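Local coordinates for protein 4-hydroxy-tetrahydrodipicolinate synthase (Thermotoga maritima, PDB 1O5K) that probably catalyses the condensation of pyruvate with aspartate semialdehyde to 4-hydroxy-tetrahydrodipicolinate, a step of lysine biosynthesis, as a homotetramer, at residues Ile82-Thr96 with Ala108-Lys120. Residues are numbered along the deposited sequence; the frame is centred on the assembly and turned at random.
Sequences IPVIVGAGTNSTEKT and ANGVLVVTPYYNK
Strands 84-87 and 110-114 are neighbouring parallel staves of the TIM barrel, joined through helix 93-106 in a beta-alpha-beta unit, and Val86 and Val111 pair across them. Their axes approach to 4.2 Å. Val86 bonds through both its backbone N and its backbone O: the N donates to Gly110 O (3.1 Å), and the O accepts from Leu112 N. Ala88 N continues the pairing to Leu112 O. At the start of the strands Asn109 takes over with its side chain, OD1 receiving Val84 N at 2.7 Å in the carbonyl plane, on a lone pair, while the backbone N of Asn109 donates to Val84 O. On the helix-facing side Val86 CG2 packs on Ala108 CB at 3.6 Å. Beyond Ala88 a water takes over from direct strand bonds, bridging Gly89 N, Leu112 O and Val114 N.

The loops that follow lead toward the active site, where Tyr118 is a predicted proton-relay residue and Tyr117 stacks on Tyr118 of a second subunit. Asn91 lies across one face of the Tyr117 ring, its CB 4.2 Å from the centroid and 19° off the normal, a CH-pi contact. With CG between its backbone N and carbonyl carbon (chi1 64°), the amide crosses the ring, its plane 26° from the ring plane, and ND2 reaches Tyr117 O at 3.0 Å. An alanine at Tyr117 lacks the ring, which would probably leave Asn91 CB without its aromatic cover and Tyr118 of the second subunit without its stacking partner. A second amide holds the Asn91 backbone: Asn119 ND2 donates to Asn91 O at 2.9 Å, tilted slightly from the carbonyl plane.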
loop_
_atom_site.group_PDB
_atom_site.type_symbol
_atom_site.label_atom_id
_atom_site.label_comp_id
_atom_site.label_asym_id
_atom_site.label_seq_id
_atom_site.Cartn_x
_atom_site.Cartn_y
_atom_site.Cartn_z
ATOM N N ILE A 82 18.194 -28.903 22.698
ATOM C CA ILE A 82 17.069 -28.283 21.984
ATOM C C ILE A 82 17.201 -28.619 20.530
ATOM O O ILE A 82 18.298 -28.970 20.088
ATOM C CB ILE A 82 17.106 -26.773 22.170
ATOM C CG1 ILE A 82 18.421 -26.203 21.649
ATOM C CG2 ILE A 82 16.978 -26.424 23.661
ATOM C CD1 ILE A 82 18.516 -24.680 21.756
ATOM N N PRO A 83 16.110 -28.543 19.763
ATOM C CA PRO A 83 16.210 -28.866 18.340
ATOM C C PRO A 83 16.962 -27.846 17.549
ATOM O O PRO A 83 16.931 -26.604 17.882
ATOM C CB PRO A 83 14.772 -28.897 17.871
ATOM C CG PRO A 83 14.047 -28.183 18.821
ATOM C CD PRO A 83 14.720 -28.291 20.158
ATOM N N VAL A 84 17.606 -28.338 16.482
ATOM C CA VAL A 84 18.320 -27.492 15.536
ATOM C C VAL A 84 17.575 -27.618 14.221
ATOM O O VAL A 84 17.464 -28.699 13.644
ATOM C CB VAL A 84 19.820 -27.919 15.398
ATOM C CG1 VAL A 84 20.566 -27.166 14.259
ATOM C CG2 VAL A 84 20.548 -27.695 16.729
ATOM N N ILE A 85 17.028 -26.506 13.805
ATOM C CA ILE A 85 16.194 -26.380 12.641
ATOM C C ILE A 85 16.989 -25.571 11.595
ATOM O O ILE A 85 17.437 -24.481 11.884
ATOM C CB ILE A 85 14.895 -25.674 13.015
ATOM C CG1 ILE A 85 14.129 -26.482 14.059
ATOM C CG2 ILE A 85 14.034 -25.462 11.756
ATOM C CD1 ILE A 85 12.895 -25.828 14.566
ATOM N N VAL A 86 17.142 -26.127 10.400
ATOM C CA VAL A 86 18.021 -25.593 9.369
ATOM C C VAL A 86 17.190 -24.985 8.239
ATOM O O VAL A 86 16.274 -25.634 7.711
ATOM C CB VAL A 86 18.897 -26.681 8.812
ATOM C CG1 VAL A 86 19.762 -26.162 7.654
ATOM C CG2 VAL A 86 19.736 -27.297 9.942
ATOM N N GLY A 87 17.460 -23.735 7.922
ATOM C CA GLY A 87 16.912 -23.120 6.732
ATOM C C GLY A 87 17.353 -23.859 5.465
ATOM O O GLY A 87 18.517 -24.101 5.285
ATOM N N ALA A 88 16.406 -24.203 4.599
ATOM C CA ALA A 88 16.696 -25.034 3.451
ATOM C C ALA A 88 15.805 -24.706 2.240
ATOM O O ALA A 88 15.714 -25.495 1.312
ATOM C CB ALA A 88 16.544 -26.485 3.822
ATOM N N GLY A 89 15.130 -23.572 2.260
ATOM C CA GLY A 89 14.184 -23.238 1.190
ATOM C C GLY A 89 14.859 -22.416 0.103
ATOM O O GLY A 89 15.644 -21.512 0.399
ATOM N N THR A 90 14.569 -22.724 -1.150
ATOM C CA THR A 90 14.939 -21.844 -2.262
ATOM C C THR A 90 13.720 -21.683 -3.172
ATOM O O THR A 90 12.631 -22.144 -2.872
ATOM C CB THR A 90 16.171 -22.350 -3.075
ATOM O OG1 THR A 90 15.813 -23.439 -3.986
ATOM C CG2 THR A 90 17.235 -22.942 -2.176
ATOM N N ASN A 91 13.915 -21.039 -4.293
ATOM C CA ASN A 91 12.777 -20.838 -5.222
ATOM C C ASN A 91 12.677 -21.880 -6.315
ATOM O O ASN A 91 11.819 -21.748 -7.231
ATOM C CB ASN A 91 12.773 -19.392 -5.723
ATOM C CG ASN A 91 13.975 -19.032 -6.535
ATOM O OD1 ASN A 91 14.945 -19.806 -6.642
ATOM N ND2 ASN A 91 13.965 -17.784 -7.090
ATOM N N SER A 92 13.482 -22.935 -6.209
ATOM C CA SER A 92 13.335 -24.133 -7.041
ATOM C C SER A 92 12.928 -25.312 -6.149
ATOM O O SER A 92 13.576 -25.591 -5.173
ATOM C CB SER A 92 14.629 -24.455 -7.731
ATOM O OG SER A 92 14.635 -25.808 -8.122
ATOM N N THR A 93 11.879 -26.030 -6.540
ATOM C CA THR A 93 11.402 -27.151 -5.722
ATOM C C THR A 93 12.487 -28.263 -5.669
ATOM O O THR A 93 12.750 -28.879 -4.607
ATOM C CB THR A 93 10.065 -27.650 -6.306
ATOM O OG1 THR A 93 9.121 -26.548 -6.274
ATOM C CG2 THR A 93 9.472 -28.793 -5.421
ATOM N N GLU A 94 13.142 -28.493 -6.808
ATOM C CA GLU A 94 14.159 -29.534 -6.908
ATOM C C GLU A 94 15.335 -29.206 -6.018
ATOM O O GLU A 94 15.833 -30.047 -5.281
ATOM C CB GLU A 94 14.634 -29.676 -8.363
ATOM C CG GLU A 94 15.561 -30.832 -8.614
ATOM C CD GLU A 94 15.828 -31.016 -10.108
ATOM O OE1 GLU A 94 17.020 -30.992 -10.511
ATOM O OE2 GLU A 94 14.837 -31.171 -10.866
ATOM N N LYS A 95 15.783 -27.974 -6.089
ATOM C CA LYS A 95 16.967 -27.564 -5.323
ATOM C C LYS A 95 16.649 -27.500 -3.845
ATOM O O LYS A 95 17.487 -27.836 -3.030
ATOM C CB LYS A 95 17.473 -26.186 -5.747
ATOM C CG LYS A 95 18.732 -25.707 -4.975
ATOM C CD LYS A 95 19.912 -26.640 -5.154
ATOM C CE LYS A 95 21.014 -26.377 -4.101
ATOM N NZ LYS A 95 22.260 -27.185 -4.354
ATOM N N THR A 96 15.422 -27.132 -3.510
ATOM C CA THR A 96 14.979 -27.123 -2.118
ATOM C C THR A 96 15.044 -28.525 -1.528
ATOM O O THR A 96 15.556 -28.730 -0.437
ATOM C CB THR A 96 13.560 -26.549 -2.007
ATOM O OG1 THR A 96 13.532 -25.154 -2.369
ATOM C CG2 THR A 96 13.111 -26.565 -0.565
ATOM N N ALA A 108 20.026 -32.683 11.259
ATOM C CA ALA A 108 19.107 -31.600 11.688
ATOM C C ALA A 108 17.816 -32.182 12.259
ATOM O O ALA A 108 17.409 -33.272 11.867
ATOM C CB ALA A 108 18.784 -30.699 10.528
ATOM N N ASN A 109 17.152 -31.428 13.122
ATOM C CA ASN A 109 15.930 -31.906 13.766
ATOM C C ASN A 109 14.662 -31.478 13.010
ATOM O O ASN A 109 13.547 -31.926 13.299
ATOM C CB ASN A 109 15.896 -31.455 15.222
ATOM C CG ASN A 109 17.154 -31.868 15.997
ATOM O OD1 ASN A 109 17.923 -31.024 16.467
ATOM N ND2 ASN A 109 17.362 -33.174 16.131
ATOM N N GLY A 110 14.850 -30.578 12.069
ATOM C CA GLY A 110 13.803 -30.057 11.207
ATOM C C GLY A 110 14.387 -29.108 10.183
ATOM O O GLY A 110 15.569 -28.739 10.236
ATOM N N VAL A 111 13.556 -28.675 9.243
ATOM C CA VAL A 111 13.976 -27.655 8.317
ATOM C C VAL A 111 12.957 -26.517 8.261
ATOM O O VAL A 111 11.703 -26.731 8.417
ATOM C CB VAL A 111 14.233 -28.208 6.857
ATOM C CG1 VAL A 111 15.531 -28.977 6.747
ATOM C CG2 VAL A 111 13.055 -29.033 6.425
ATOM N N LEU A 112 13.455 -25.319 8.006
ATOM C CA LEU A 112 12.635 -24.145 7.810
ATOM C C LEU A 112 12.684 -23.837 6.319
ATOM O O LEU A 112 13.756 -23.698 5.765
ATOM C CB LEU A 112 13.203 -22.983 8.642
ATOM C CG LEU A 112 12.419 -21.651 8.592
ATOM C CD1 LEU A 112 11.112 -21.826 9.338
ATOM C CD2 LEU A 112 13.174 -20.487 9.177
ATOM N N VAL A 113 11.539 -23.844 5.653
ATOM C CA VAL A 113 11.518 -23.750 4.205
ATOM C C VAL A 113 10.666 -22.577 3.763
ATOM O O VAL A 113 9.423 -22.615 3.812
ATOM C CB VAL A 113 10.963 -25.042 3.590
ATOM C CG1 VAL A 113 10.836 -24.952 2.104
ATOM C CG2 VAL A 113 11.793 -26.250 3.987
ATOM N N VAL A 114 11.355 -21.508 3.368
ATOM C CA VAL A 114 10.680 -20.305 2.959
ATOM C C VAL A 114 9.879 -20.579 1.695
ATOM O O VAL A 114 10.263 -21.403 0.846
ATOM C CB VAL A 114 11.697 -19.127 2.764
ATOM C CG1 VAL A 114 12.647 -19.405 1.641
ATOM C CG2 VAL A 114 11.004 -17.774 2.691
ATOM N N THR A 115 8.741 -19.923 1.583
ATOM C CA THR A 115 8.042 -19.890 0.282
ATOM C C THR A 115 9.035 -19.399 -0.769
ATOM O O THR A 115 9.789 -18.444 -0.543
ATOM C CB THR A 115 6.872 -18.884 0.279
ATOM O OG1 THR A 115 7.375 -17.584 0.569
ATOM C CG2 THR A 115 5.819 -19.196 1.352
ATOM N N PRO A 116 9.065 -20.047 -1.927
ATOM C CA PRO A 116 9.863 -19.567 -3.035
ATOM C C PRO A 116 9.743 -18.069 -3.242
ATOM O O PRO A 116 8.634 -17.517 -3.348
ATOM C CB PRO A 116 9.303 -20.325 -4.222
ATOM C CG PRO A 116 8.946 -21.687 -3.574
ATOM C CD PRO A 116 8.373 -21.322 -2.246
ATOM N N TYR A 117 10.906 -17.416 -3.233
ATOM C CA TYR A 117 11.049 -15.954 -3.405
ATOM C C TYR A 117 11.290 -15.651 -4.892
ATOM O O TYR A 117 11.726 -16.526 -5.620
ATOM C CB TYR A 117 12.237 -15.398 -2.558
ATOM C CG TYR A 117 13.436 -16.325 -2.566
ATOM C CD1 TYR A 117 14.333 -16.339 -3.656
ATOM C CD2 TYR A 117 13.626 -17.258 -1.558
ATOM C CE1 TYR A 117 15.400 -17.199 -3.695
ATOM C CE2 TYR A 117 14.684 -18.142 -1.613
ATOM C CZ TYR A 117 15.576 -18.095 -2.678
ATOM O OH TYR A 117 16.606 -18.989 -2.708
ATOM N N TYR A 118 10.890 -14.464 -5.329
ATOM C CA TYR A 118 11.188 -13.896 -6.641
ATOM C C TYR A 118 10.322 -14.402 -7.804
ATOM O O TYR A 118 9.935 -13.595 -8.652
ATOM C CB TYR A 118 12.667 -14.090 -6.987
ATOM C CG TYR A 118 13.176 -13.348 -8.218
ATOM C CD1 TYR A 118 13.007 -11.987 -8.370
ATOM C CD2 TYR A 118 13.848 -14.025 -9.219
ATOM C CE1 TYR A 118 13.457 -11.329 -9.505
ATOM C CE2 TYR A 118 14.297 -13.377 -10.344
ATOM C CZ TYR A 118 14.090 -12.020 -10.486
ATOM O OH TYR A 118 14.550 -11.367 -11.592
ATOM N N ASN A 119 10.001 -15.695 -7.832
ATOM C CA ASN A 119 9.194 -16.234 -8.935
ATOM C C ASN A 119 7.705 -16.308 -8.625
ATOM O O ASN A 119 6.956 -16.712 -9.508
ATOM C CB ASN A 119 9.746 -17.543 -9.451
ATOM C CG ASN A 119 9.932 -18.602 -8.386
ATOM O OD1 ASN A 119 9.558 -18.438 -7.227
ATOM N ND2 ASN A 119 10.433 -19.785 -8.840
ATOM N N LYS A 120 7.265 -15.867 -7.420
ATOM C CA LYS A 120 5.833 -15.612 -7.126
ATOM C C LYS A 120 4.872 -16.741 -7.568
ATOM O O LYS A 120 3.934 -16.571 -8.347
ATOM C CB LYS A 120 5.358 -14.243 -7.668
ATOM C CG LYS A 120 6.159 -13.039 -7.198
ATOM C CD LYS A 120 5.479 -11.670 -7.579
ATOM C CE LYS A 120 4.989 -11.617 -9.007
ATOM N NZ LYS A 120 4.307 -10.306 -9.380
HETATM O O HOH W 1 19.690 -30.881 18.584
HETATM O O HOH W 2 14.251 -21.296 4.181
HETATM O O HOH W 3 11.522 -23.255 -0.574
#